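Local structure of putative phosphosugar isomerase (Clostridium difficile, 3G68) at residues Tyr173-Glu176 against Ile177-Leu181; Pro307-Gln310 against Thr311-Phe314. The protein is a putative phosphosugar isomerase with two SIS-type domains, and probably binds and isomerises a phosphorylated sugar or amino sugar. All coordinates share one frame; numbering follows the deposited sequence.

Interaction 1. Residues Tyr173-Glu176 against Ile177-Leu181; sequences YNEE and INKIL
Glu176 and Lys179 form a salt bridge on this turn of helix, three residues apart. Their side chains run side by side and point the same way. Lys179 NZ lies 3.0 Å from Glu176 OE2, which it meets on the syn side of the carboxylate, 20° out of its plane. Glu176 bends at chi2 (-51°), which brings its carboxylate alongside the extended lysine chain: OE1 comes within 3.6 Å of Lys179 CD. A water bonded to Glu176 OE1 makes a weak bond to Lys179 NZ. The carboxylate is held through both oxygens. OE2 also pairs with Lys172, and OE1 has Tyr309 as a second partner. Two cations on one oxygen probably favour the ionised form. Glu175 OE2 is 4.0 Å from Lys179 NZ, near enough only for a weaker attraction.

A second polar group is Asn178. Its ND2 turns back to Asn174 O at 2.9 Å, where the backbone N of Asn178 already binds. The two donors reach this oxygen from opposite faces of its carbonyl plane. The two side-chain amide planes are steeply inclined to each other. Asn178 OD1 bonds to Arg14 of the second subunit.

The apolar contact is Tyr173 with Ile177. The tyrosine CG lies anti to the backbone N (chi1 177°), and the ring then crosses the isoleucine obliquely, with CE1 3.5 Å from Ile177 CG1. Gln160 bonds the hydroxyl, and Arg163 makes a cation-pi contact with the ring.

Backbone bonds run from Ile177, Asn178, Lys179 and Ile180 to the carbonyls four residues earlier. Ile177 and Ile180 also pack on helices 145-165 and 4-20. This is the i to i+4 pattern of an alpha helix, here helix 170-184, with an i to i+3 salt bridge on one flank and a subunit contact on another.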
# COMPACT_ATOMS: atom_id res chain seq x y z
N TYR B 173 22.69 -25.67 -22.43
CA TYR B 173 23.47 -26.08 -21.25
C TYR B 173 22.76 -25.56 -19.99
O TYR B 173 22.44 -26.32 -19.11
CB TYR B 173 24.91 -25.53 -21.32
CG TYR B 173 25.75 -25.85 -20.09
CD1 TYR B 173 25.71 -25.04 -18.96
CD2 TYR B 173 26.58 -26.96 -20.06
CE1 TYR B 173 26.46 -25.34 -17.83
CE2 TYR B 173 27.34 -27.26 -18.93
CZ TYR B 173 27.26 -26.45 -17.81
OH TYR B 173 28.01 -26.75 -16.69
N ASN B 174 22.53 -24.26 -19.92
CA ASN B 174 21.83 -23.66 -18.78
C ASN B 174 20.45 -24.32 -18.48
O ASN B 174 20.08 -24.54 -17.34
CB ASN B 174 21.59 -22.16 -19.06
CG ASN B 174 20.93 -21.47 -17.90
OD1 ASN B 174 19.74 -21.17 -17.94
ND2 ASN B 174 21.69 -21.29 -16.83
N GLU B 175 19.69 -24.60 -19.51
CA GLU B 175 18.40 -25.25 -19.33
C GLU B 175 18.55 -26.65 -18.68
O GLU B 175 17.75 -27.01 -17.81
CB GLU B 175 17.71 -25.43 -20.65
CG GLU B 175 16.37 -26.12 -20.56
CD GLU B 175 15.62 -26.18 -21.88
OE1 GLU B 175 16.16 -25.77 -22.92
OE2 GLU B 175 14.46 -26.68 -21.86
N GLU B 176 19.52 -27.43 -19.15
CA GLU B 176 19.79 -28.76 -18.58
C GLU B 176 20.28 -28.66 -17.14
O GLU B 176 19.84 -29.45 -16.29
CB GLU B 176 20.74 -29.57 -19.46
CG GLU B 176 20.16 -29.89 -20.83
CD GLU B 176 18.77 -30.52 -20.80
OE1 GLU B 176 18.56 -31.52 -20.09
OE2 GLU B 176 17.88 -30.04 -21.53
N ILE B 177 21.15 -27.70 -16.84
CA ILE B 177 21.54 -27.49 -15.43
C ILE B 177 20.31 -27.21 -14.57
O ILE B 177 20.18 -27.76 -13.48
CB ILE B 177 22.53 -26.35 -15.27
CG1 ILE B 177 23.87 -26.70 -15.94
CG2 ILE B 177 22.72 -26.02 -13.78
CD1 ILE B 177 24.52 -27.96 -15.48
N ASN B 178 19.41 -26.38 -15.07
CA ASN B 178 18.19 -26.05 -14.32
C ASN B 178 17.23 -27.25 -14.13
O ASN B 178 16.62 -27.36 -13.08
CB ASN B 178 17.54 -24.79 -14.88
CG ASN B 178 18.24 -23.52 -14.35
OD1 ASN B 178 18.09 -23.16 -13.18
ND2 ASN B 178 19.04 -22.89 -15.19
N LYS B 179 17.15 -28.15 -15.12
CA LYS B 179 16.37 -29.40 -14.96
C LYS B 179 16.97 -30.31 -13.86
O LYS B 179 16.26 -30.88 -13.03
CB LYS B 179 16.30 -30.18 -16.28
CG LYS B 179 15.52 -29.49 -17.33
CD LYS B 179 15.50 -30.40 -18.57
CE LYS B 179 14.67 -29.81 -19.66
NZ LYS B 179 14.95 -30.55 -20.89
N ILE B 180 18.29 -30.43 -13.86
CA ILE B 180 19.01 -31.20 -12.85
C ILE B 180 18.74 -30.57 -11.49
O ILE B 180 18.45 -31.26 -10.53
CB ILE B 180 20.54 -31.24 -13.13
CG1 ILE B 180 20.82 -32.06 -14.40
CG2 ILE B 180 21.31 -31.81 -11.98
CD1 ILE B 180 22.28 -31.91 -14.93
N LEU B 181 18.79 -29.24 -11.42
CA LEU B 181 18.49 -28.54 -10.15
C LEU B 181 17.05 -28.79 -9.69
O LEU B 181 16.78 -28.92 -8.50
CB LEU B 181 18.80 -27.03 -10.28
CG LEU B 181 20.27 -26.66 -10.30
CD1 LEU B 181 20.44 -25.14 -10.62
CD2 LEU B 181 20.97 -27.02 -8.96
O HOH W 1 16.63 -33.59 -20.81

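Interaction 2. Residues Pro307-Gln310 against Thr311-Phe314; sequences PYYQ and TFNF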
# COMPACT_ATOMS: atom_id res chain seq x y z
N PRO B 307 13.56 -39.08 -18.22
CA PRO B 307 14.13 -40.42 -18.03
C PRO B 307 15.56 -40.46 -17.52
O PRO B 307 16.00 -41.52 -17.07
CB PRO B 307 14.05 -41.03 -19.43
CG PRO B 307 14.04 -39.89 -20.34
CD PRO B 307 13.33 -38.79 -19.65
N TYR B 308 16.26 -39.34 -17.59
CA TYR B 308 17.63 -39.26 -17.14
C TYR B 308 17.71 -38.64 -15.74
O TYR B 308 18.37 -39.20 -14.87
CB TYR B 308 18.46 -38.43 -18.10
CG TYR B 308 18.35 -38.88 -19.54
CD1 TYR B 308 18.84 -40.12 -19.94
CD2 TYR B 308 17.76 -38.05 -20.52
CE1 TYR B 308 18.74 -40.55 -21.25
CE2 TYR B 308 17.65 -38.48 -21.85
CZ TYR B 308 18.16 -39.73 -22.20
OH TYR B 308 18.09 -40.17 -23.51
N TYR B 309 17.02 -37.53 -15.52
CA TYR B 309 17.17 -36.81 -14.23
C TYR B 309 16.42 -37.40 -13.05
O TYR B 309 16.73 -37.07 -11.88
CB TYR B 309 16.91 -35.28 -14.40
CG TYR B 309 17.76 -34.66 -15.50
CD1 TYR B 309 19.11 -34.97 -15.65
CD2 TYR B 309 17.19 -33.77 -16.42
CE1 TYR B 309 19.88 -34.41 -16.69
CE2 TYR B 309 17.95 -33.20 -17.42
CZ TYR B 309 19.28 -33.53 -17.56
OH TYR B 309 20.04 -32.99 -18.57
N GLN B 310 15.49 -38.30 -13.32
CA GLN B 310 14.80 -39.06 -12.26
C GLN B 310 15.80 -39.85 -11.42
O GLN B 310 15.46 -40.26 -10.31
CB GLN B 310 13.75 -40.02 -12.85
CG GLN B 310 14.35 -41.14 -13.72
CD GLN B 310 13.30 -42.09 -14.31
OE1 GLN B 310 12.19 -42.22 -13.81
NE2 GLN B 310 13.66 -42.73 -15.39
N THR B 311 16.99 -40.09 -11.95
CA THR B 311 18.04 -40.78 -11.22
C THR B 311 18.38 -40.09 -9.88
O THR B 311 18.86 -40.71 -8.97
CB THR B 311 19.33 -40.98 -12.07
OG1 THR B 311 20.20 -41.92 -11.42
CG2 THR B 311 20.06 -39.65 -12.29
N PHE B 312 18.14 -38.79 -9.77
CA PHE B 312 18.43 -38.09 -8.51
C PHE B 312 17.38 -38.23 -7.43
O PHE B 312 17.54 -37.62 -6.38
CB PHE B 312 18.74 -36.62 -8.79
CG PHE B 312 19.92 -36.46 -9.65
CD1 PHE B 312 21.16 -36.91 -9.19
CD2 PHE B 312 19.81 -35.98 -10.95
CE1 PHE B 312 22.29 -36.82 -10.03
CE2 PHE B 312 20.93 -35.88 -11.76
CZ PHE B 312 22.17 -36.30 -11.29
N ASN B 313 16.31 -38.96 -7.71
CA ASN B 313 15.28 -39.21 -6.72
C ASN B 313 14.84 -40.65 -6.52
O ASN B 313 14.44 -40.98 -5.43
CB ASN B 313 13.99 -38.48 -7.11
CG ASN B 313 14.15 -36.96 -7.25
OD1 ASN B 313 13.37 -36.36 -7.97
ND2 ASN B 313 15.10 -36.35 -6.54
N PHE B 314 14.91 -41.50 -7.56
CA PHE B 314 14.18 -42.78 -7.50
C PHE B 314 14.53 -43.76 -6.38
O PHE B 314 13.62 -44.35 -5.78
CB PHE B 314 14.19 -43.54 -8.84
CG PHE B 314 12.82 -43.92 -9.28
CD1 PHE B 314 12.06 -44.80 -8.55
CD2 PHE B 314 12.27 -43.33 -10.43
CE1 PHE B 314 10.75 -45.13 -8.97
CE2 PHE B 314 11.00 -43.62 -10.82
CZ PHE B 314 10.23 -44.52 -10.08
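Gln310 meets Phe314 obliquely, amide and ring planes 68° apart. Its OE1 sits at the edge of the ring, near the ring plane, 3.5 Å from Phe314 CE2. The other end of the amide turns back along the chain: NE2 donates to Pro307 O at 3.1 Å, from above that carbonyl plane. This bond helps to fix the rotation of the amide and leaves OE1 beside the ring. With CG between the backbone N and the carbonyl carbon (chi1 65°), CG comes against Thr311 N, and the extended chain carries the amide to Pro307 O and the Phe314 edge.

Thr311 places CG2 over the centre of the Phe312 ring, 3.8 Å above its plane. The same methyl is 3.1 Å from Tyr308 O, a tight approach. The Thr311 hydroxyl is anti to the backbone N (chi1 -167°) and is bonded to Asp222 and Lys151.

The backbone beneath these side chains is a run of tight turns in the loop between strand 299-300 and helix 316-324. Phe312 N bonds to Tyr309 O, and Asn313 N to Gln310 O, both i to i+3, the spacing of 3-10 turns. Gln310 O also accepts from Phe314 N, at i to i+4. The Thr311 N bond to Tyr308 O is weak.

Tyr309 and Phe312 project from the same side of the turn. They meet loosely and obliquely, with CD1 of Tyr309 4.4 Å from CE2 of Phe312. Both rings reach Met155 of helix 145-165. Asn313 ND2 bonds Ala183 O at the end of helix 170-184.

From the N terminus, the chain first reaches interaction 1, within helix 170-184. It then passes through the second five-stranded parallel sheet and arrives at interaction 2, in the loop before helix 316-324. Interaction 1 closes no loop, lying within one helix; interaction 2 closes only local turns. They follow in series and neither nest nor cross. In space the centres of interactions 1 and 2 are about 13 Å apart, and the two touch directly. Glu176 OE1 and Tyr309 OH are 2.6 Å apart, probably hydrogen-bonded. Ile180 CG1 packs 3.4 Å from Tyr309 CE1, and Ile180 also meets Phe312. The late loop 307-314 is thereby tied to helix 170-184, which comes before the second sheet in the chain.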